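Local coordinates for interferon-activable protein 202 (Mus musculus, PDB 4L5R) that binds double-stranded DNA without sequence specificity through its first HIN-200 domain and restrains the AIM2 inflammasome, probably by sequestering cytoplasmic DNA, at residues K117-D120 against S121-I125; V53-M56 against D57-E60; I103-S106 against A107-L111. All blocks are in the same frame, centred on the assembly; numbering follows the deposited sequence.

Contact 1 (K117-D120 against S121-I125). With nucleotides of chain B.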
# COMPACT_ATOMS: atom_id res chain seq x y z
N LYS A 117 13.52 10.47 -1.69
CA LYS A 117 14.28 11.10 -0.61
C LYS A 117 13.89 12.55 -0.35
O LYS A 117 14.16 13.09 0.73
CB LYS A 117 15.78 10.98 -0.87
CG LYS A 117 16.33 9.54 -0.76
CD LYS A 117 17.84 9.49 -1.02
CE LYS A 117 18.40 8.08 -0.86
NZ LYS A 117 19.88 8.05 -1.07
N GLU A 118 13.25 13.19 -1.32
CA GLU A 118 12.87 14.59 -1.18
C GLU A 118 11.50 14.78 -0.51
O GLU A 118 11.12 15.90 -0.17
CB GLU A 118 12.89 15.28 -2.54
CG GLU A 118 14.27 15.29 -3.20
N LEU A 119 10.76 13.68 -0.34
CA LEU A 119 9.43 13.76 0.27
C LEU A 119 9.54 14.03 1.77
O LEU A 119 10.62 13.90 2.35
CB LEU A 119 8.63 12.49 0.00
CG LEU A 119 8.43 12.16 -1.48
CD1 LEU A 119 7.62 10.88 -1.64
CD2 LEU A 119 7.75 13.32 -2.20
N ASP A 120 8.42 14.41 2.39
CA ASP A 120 8.38 14.69 3.82
C ASP A 120 8.54 13.41 4.63
O ASP A 120 8.06 12.35 4.21
CB ASP A 120 7.03 15.31 4.21
CG ASP A 120 6.83 16.71 3.64
OD1 ASP A 120 7.82 17.38 3.29
OD2 ASP A 120 5.66 17.14 3.56
N SER A 121 9.19 13.51 5.79
CA SER A 121 9.26 12.38 6.71
C SER A 121 7.84 11.91 6.99
O SER A 121 6.93 12.72 7.09
CB SER A 121 9.93 12.78 8.03
OG SER A 121 11.25 13.24 7.80
N GLY A 122 7.66 10.61 7.12
CA GLY A 122 6.36 10.07 7.45
C GLY A 122 5.57 9.68 6.22
O GLY A 122 4.55 9.01 6.32
N THR A 123 6.04 10.11 5.05
CA THR A 123 5.35 9.78 3.81
C THR A 123 5.35 8.27 3.56
O THR A 123 6.38 7.60 3.72
CB THR A 123 5.98 10.50 2.59
OG1 THR A 123 5.93 11.91 2.79
CG2 THR A 123 5.22 10.15 1.31
N LEU A 124 4.20 7.72 3.19
CA LEU A 124 4.11 6.29 2.91
C LEU A 124 4.59 5.99 1.51
O LEU A 124 4.18 6.63 0.54
CB LEU A 124 2.67 5.80 3.08
CG LEU A 124 2.18 5.93 4.52
CD1 LEU A 124 0.74 5.42 4.65
CD2 LEU A 124 3.13 5.19 5.47
N ILE A 125 5.47 5.00 1.40
CA ILE A 125 6.12 4.68 0.16
C ILE A 125 5.74 3.29 -0.33
O ILE A 125 5.77 2.32 0.42
CB ILE A 125 7.67 4.72 0.32
CG1 ILE A 125 8.09 6.10 0.85
CG2 ILE A 125 8.36 4.37 -0.97
CD1 ILE A 125 7.66 7.29 -0.03
P DT B 8 12.24 12.13 11.00
OP1 DT B 8 12.27 13.40 10.23
OP2 DT B 8 12.76 10.87 10.42
O5' DT B 8 13.03 12.32 12.37
C5' DT B 8 12.67 13.37 13.24
C4' DT B 8 13.62 13.38 14.42
O4' DT B 8 13.28 12.33 15.34
C3' DT B 8 15.10 13.19 14.07
O3' DT B 8 15.77 14.36 14.51
C2' DT B 8 15.54 11.93 14.82
C1' DT B 8 14.47 11.81 15.90
N1 DT B 8 14.08 10.44 16.33
C2 DT B 8 14.17 10.13 17.67
O2 DT B 8 14.56 10.91 18.52
N3 DT B 8 13.77 8.86 17.98
C4 DT B 8 13.29 7.89 17.13
O4 DT B 8 12.96 6.78 17.55
C5 DT B 8 13.22 8.27 15.74
C7 DT B 8 12.73 7.31 14.70
C6 DT B 8 13.61 9.52 15.41
P DG B 7 7.31 7.26 10.96
OP1 DG B 7 6.15 7.57 10.09
OP2 DG B 7 8.13 6.04 10.71
O5' DG B 7 8.34 8.48 10.96
C5' DG B 7 7.82 9.81 10.99
C4' DG B 7 8.71 10.70 11.84
O4' DG B 7 8.51 10.42 13.25
C3' DG B 7 10.20 10.57 11.57
O3' DG B 7 10.72 11.88 11.47
C2' DG B 7 10.76 9.83 12.78
C1' DG B 7 9.78 10.27 13.86
N9 DG B 7 9.65 9.30 14.95
C8 DG B 7 9.16 8.02 14.89
N7 DG B 7 9.18 7.41 16.05
C5 DG B 7 9.71 8.35 16.93
C6 DG B 7 9.96 8.28 18.33
O6 DG B 7 9.77 7.33 19.11
N1 DG B 7 10.51 9.46 18.82
C2 DG B 7 10.77 10.58 18.05
N2 DG B 7 11.29 11.64 18.67
N3 DG B 7 10.52 10.66 16.75
C4 DG B 7 10.00 9.52 16.26

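Contact 2 (V53-M56 against D57-E60). With NA (sodium ion), chain D.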
# COMPACT_ATOMS: atom_id res chain seq x y z
N VAL A 53 -7.42 -2.41 3.29
CA VAL A 53 -8.73 -3.01 3.52
C VAL A 53 -8.64 -3.92 4.75
O VAL A 53 -7.75 -4.75 4.84
CB VAL A 53 -9.21 -3.81 2.29
CG1 VAL A 53 -10.62 -4.35 2.52
CG2 VAL A 53 -9.16 -2.95 1.01
N PHE A 54 -9.53 -3.71 5.71
CA PHE A 54 -9.45 -4.40 7.00
C PHE A 54 -10.56 -5.40 7.16
O PHE A 54 -10.55 -6.22 8.07
CB PHE A 54 -9.49 -3.37 8.14
CG PHE A 54 -8.34 -2.42 8.08
CD1 PHE A 54 -7.08 -2.83 8.46
CD2 PHE A 54 -8.50 -1.14 7.59
CE1 PHE A 54 -5.99 -1.98 8.37
CE2 PHE A 54 -7.42 -0.27 7.51
CZ PHE A 54 -6.17 -0.68 7.89
N ASN A 55 -11.52 -5.35 6.25
CA ASN A 55 -12.65 -6.26 6.32
C ASN A 55 -12.45 -7.40 5.34
O ASN A 55 -12.56 -7.21 4.14
CB ASN A 55 -13.94 -5.49 6.02
CG ASN A 55 -15.16 -6.38 6.06
OD1 ASN A 55 -15.05 -7.57 6.37
ND2 ASN A 55 -16.33 -5.81 5.76
N MET A 56 -12.13 -8.59 5.86
CA MET A 56 -11.79 -9.73 4.99
C MET A 56 -12.94 -10.17 4.08
O MET A 56 -12.72 -10.79 3.04
CB MET A 56 -11.27 -10.93 5.81
CG MET A 56 -9.94 -10.70 6.47
SD MET A 56 -8.68 -10.14 5.30
CE MET A 56 -8.74 -8.37 5.52
N ASP A 57 -14.18 -9.86 4.48
CA ASP A 57 -15.34 -10.10 3.65
C ASP A 57 -15.25 -9.41 2.29
O ASP A 57 -15.95 -9.77 1.35
CB ASP A 57 -16.62 -9.64 4.35
CG ASP A 57 -16.99 -10.52 5.53
OD1 ASP A 57 -16.47 -11.66 5.62
OD2 ASP A 57 -17.81 -10.08 6.35
N LEU A 58 -14.36 -8.43 2.17
CA LEU A 58 -14.24 -7.69 0.92
C LEU A 58 -13.21 -8.28 -0.03
O LEU A 58 -13.10 -7.84 -1.18
CB LEU A 58 -13.88 -6.24 1.21
CG LEU A 58 -14.83 -5.51 2.17
CD1 LEU A 58 -14.30 -4.10 2.41
CD2 LEU A 58 -16.27 -5.47 1.61
N LYS A 59 -12.45 -9.26 0.43
CA LYS A 59 -11.35 -9.78 -0.39
C LYS A 59 -11.90 -10.27 -1.73
O LYS A 59 -11.35 -9.99 -2.78
CB LYS A 59 -10.55 -10.86 0.36
CG LYS A 59 -9.40 -11.50 -0.42
CD LYS A 59 -8.39 -10.49 -0.98
CE LYS A 59 -7.34 -11.21 -1.82
NZ LYS A 59 -6.51 -10.33 -2.70
N GLU A 60 -13.04 -10.96 -1.68
CA GLU A 60 -13.65 -11.48 -2.91
C GLU A 60 -14.15 -10.38 -3.85
O GLU A 60 -14.27 -10.60 -5.05
CB GLU A 60 -14.78 -12.47 -2.56
CG GLU A 60 -15.95 -11.82 -1.84
CD GLU A 60 -16.94 -12.84 -1.30
OE1 GLU A 60 -16.85 -14.02 -1.68
OE2 GLU A 60 -17.81 -12.44 -0.48
NA NA D . -9.06 -6.61 10.46
O HOH W 1 -13.79 -12.32 0.77

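Contact 3 (I103-S106 against A107-L111)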
# COMPACT_ATOMS: atom_id res chain seq x y z
N ILE A 103 -3.35 7.11 -16.06
CA ILE A 103 -3.67 6.76 -14.68
C ILE A 103 -3.24 5.34 -14.39
O ILE A 103 -2.64 5.06 -13.34
CB ILE A 103 -5.18 6.86 -14.39
CG1 ILE A 103 -5.71 8.25 -14.74
CG2 ILE A 103 -5.47 6.48 -12.93
CD1 ILE A 103 -5.04 9.37 -13.98
N ILE A 104 -3.53 4.43 -15.31
CA ILE A 104 -3.11 3.04 -15.14
C ILE A 104 -1.59 2.99 -15.06
O ILE A 104 -1.01 2.25 -14.25
CB ILE A 104 -3.56 2.18 -16.32
CG1 ILE A 104 -5.08 2.22 -16.47
CG2 ILE A 104 -3.08 0.74 -16.14
CD1 ILE A 104 -5.81 1.49 -15.36
N ARG A 105 -0.94 3.80 -15.89
CA ARG A 105 0.50 3.83 -15.95
C ARG A 105 1.06 4.34 -14.63
O ARG A 105 1.90 3.68 -14.02
CB ARG A 105 0.96 4.72 -17.10
CG ARG A 105 2.07 4.13 -17.95
CD ARG A 105 2.18 4.85 -19.30
NE ARG A 105 1.24 4.32 -20.29
CZ ARG A 105 0.43 5.06 -21.04
NH1 ARG A 105 0.44 6.39 -20.93
NH2 ARG A 105 -0.39 4.48 -21.91
N SER A 106 0.59 5.50 -14.18
CA SER A 106 1.04 6.05 -12.91
C SER A 106 0.91 5.06 -11.77
O SER A 106 1.83 4.90 -10.97
CB SER A 106 0.27 7.32 -12.55
OG SER A 106 0.62 8.38 -13.43
N ALA A 107 -0.24 4.41 -11.68
CA ALA A 107 -0.51 3.51 -10.57
C ALA A 107 0.49 2.35 -10.51
O ALA A 107 0.66 1.72 -9.46
CB ALA A 107 -1.96 2.98 -10.64
N LYS A 108 1.14 2.07 -11.64
CA LYS A 108 2.04 0.92 -11.73
C LYS A 108 3.50 1.31 -11.64
O LYS A 108 4.37 0.46 -11.49
CB LYS A 108 1.81 0.16 -13.05
CG LYS A 108 0.41 -0.45 -13.15
CD LYS A 108 0.34 -1.56 -14.20
CE LYS A 108 0.38 -1.01 -15.61
NZ LYS A 108 0.06 -2.08 -16.61
N GLU A 109 3.77 2.61 -11.76
CA GLU A 109 5.15 3.06 -11.78
C GLU A 109 5.74 3.22 -10.38
O GLU A 109 5.03 3.42 -9.40
CB GLU A 109 5.27 4.35 -12.59
CG GLU A 109 5.19 4.11 -14.09
CD GLU A 109 5.19 5.38 -14.90
OE1 GLU A 109 4.93 6.46 -14.31
OE2 GLU A 109 5.44 5.31 -16.12
N THR A 110 7.06 3.11 -10.29
CA THR A 110 7.73 3.36 -9.03
C THR A 110 8.54 4.64 -9.15
O THR A 110 9.24 4.85 -10.13
CB THR A 110 8.65 2.19 -8.65
OG1 THR A 110 7.85 1.03 -8.39
CG2 THR A 110 9.44 2.54 -7.40
N LEU A 111 8.41 5.51 -8.15
CA LEU A 111 9.18 6.74 -8.09
C LEU A 111 10.67 6.45 -8.00
O LEU A 111 11.10 5.48 -7.35
CB LEU A 111 8.80 7.52 -6.84
CG LEU A 111 7.49 8.28 -6.76
CD1 LEU A 111 7.50 9.04 -5.46
CD2 LEU A 111 7.38 9.24 -7.95

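Contact 1 (K117-D120 against S121-I125)
A type II beta turn from Asp120 to Thr123 leads into strand 124-136 of the second OB fold in this HIN-200 domain, and its corner meets the DNA backbone. Asp120 O, the turn acceptor, is gripped twice by one residue: Thr123 N donates to it over 3.1 Å, and Thr123 OG1 donates to it at 2.6 Å. Both donors come from the same face of the carbonyl plane, the hydroxyl tilted 24° from it. With OG1 beside its own backbone N (chi1 -58°), Thr123 can close both bonds onto one oxygen, while its methyl CG2 turns to Leu119 CD1 at 3.9 Å. A valine here would probably leave Asp120 O with the backbone N-H as its one donor from this residue and so weaken the hold on the turn. Gly122 takes a positive phi of 94°, where a CB would jam against the preceding carbonyl, and its bare CA approaches OP1 of nucleotide DG7 of chain B. Beyond Thr123, Leu119 CD1 also packs on Ile125 CD1, and Leu119 rests on Leu178 of strand 176-179. At the corner, Ser121 OG donates a 2.6 Å hydrogen bond to OP1 of DT8 of chain B, contacting phosphate and no base.

Contact 2 (V53-M56 against D57-E60)
Asn55 meets Asp57 and Leu58 through both its side chain and its backbone, where the chain leaves strand 48-53 and winds into a short 3-10 segment. Its OD1 accepts from Asp57 N at 3.1 Å, the N-H coming from above the amide plane (53° out of it) and well off straight. CG lies anti to the backbone N (chi1 180°), which carries the amide forward to Asp57, closing an Asx turn at the start of the 3-10 segment. The amide and the Asp57 carboxylate cross obliquely, their planes 60° apart. Asn55 O takes Leu58 N at 2.9 Å, and one residue on, Met56 O takes Lys59 N at 3.0 Å, both i to i+3 bonds of 3-10 type. A water bridges the next step, donating to Met56 O and accepting from Glu60 N.

Leu58 CD1 packs against Val53 CG1 at 3.7 Å and also touches Asn55 CB. Just before the 3-10 turn, Phe54 O binds the sodium ion at 2.8 Å, and Asn36 O is its other protein ligand. Farther out, Lys59 NZ bonds to Thr25 O and makes a cation-pi contact with Phe38. The 3-10 turn is thereby pinned against strands 17-30 and 35-43, while Leu58 reaches Ile82 of strand 79-82 within the first OB fold.

Contact 3 (I103-S106 against A107-L111)
Ile103 and Ala107 join through the backbone in the last turns of helix 101-108, and the hydrogen bonds trace how that helix ends. Ala107 N donates to Ile103 O at 3.0 Å, a nearly straight alpha-helical i to i+4 bond. One residue later the pattern tightens: Lys108 N goes chiefly to Arg105 O at 3.0 Å and reaches Ile104 O weakly, and Glu109 N bonds to Ser106 O at 3.1 Å with a further weak bond to Arg105 O. In these two i to i+3 bonds the donor stands above the carbonyl plane, 57° out of it for Arg105 O, as the last turn narrows toward 3-10 geometry.

Side chains pair along the helix, each with the one four residues on. Lys108 lies alongside Ile104 and points the same way; its CG comes within 3.2 Å of Ile104 O, and its CE touches Ile104 CG2 at 3.9 Å. A bend at chi3 (-73°) brings CE alongside that methyl. Glu109 runs beside Arg105, its CG 3.3 Å from Arg105 O, with the carboxylate and guanidinium planes 56° apart. On the inner side, Ala107 packs against Tyr48, Leu22 and Thr41, and Ile104 against Met20 and Leu22, seating the helix on the first OB barrel.

The remaining contacts are polar or charged. Ser106 OG bonds to Asn102 O, one turn back, and Ala107 O accepts from Arg50 NH1. Arg105 NE and Glu109 OE2 remain 6.0 Å apart, so any attraction between these opposite charges is probably modest, and the helix end is probably held more by its backbone bonds and its apolar seat than by this pair.

From the N terminus, the three contacts follow one another in series, each a local closure, with neither nesting nor crossing. Contact 2 comes first, winding the chain after strand 48-53 on its way to strand 67-76 of the first OB fold. Contact 3 then ends helix 101-108, which rests on that fold, and releases the chain toward the second. Contact 1 turns the chain after helix 113-116 into strand 124-136, starting the second OB sheet beside the DNA. Contacts 1 and 3 touch through Leu119 CD1 and Leu111 CD1, 4.2 Å apart; contacts 1 and 2 lie on opposite sides of the chain's centre, their own centres about 28 Å apart.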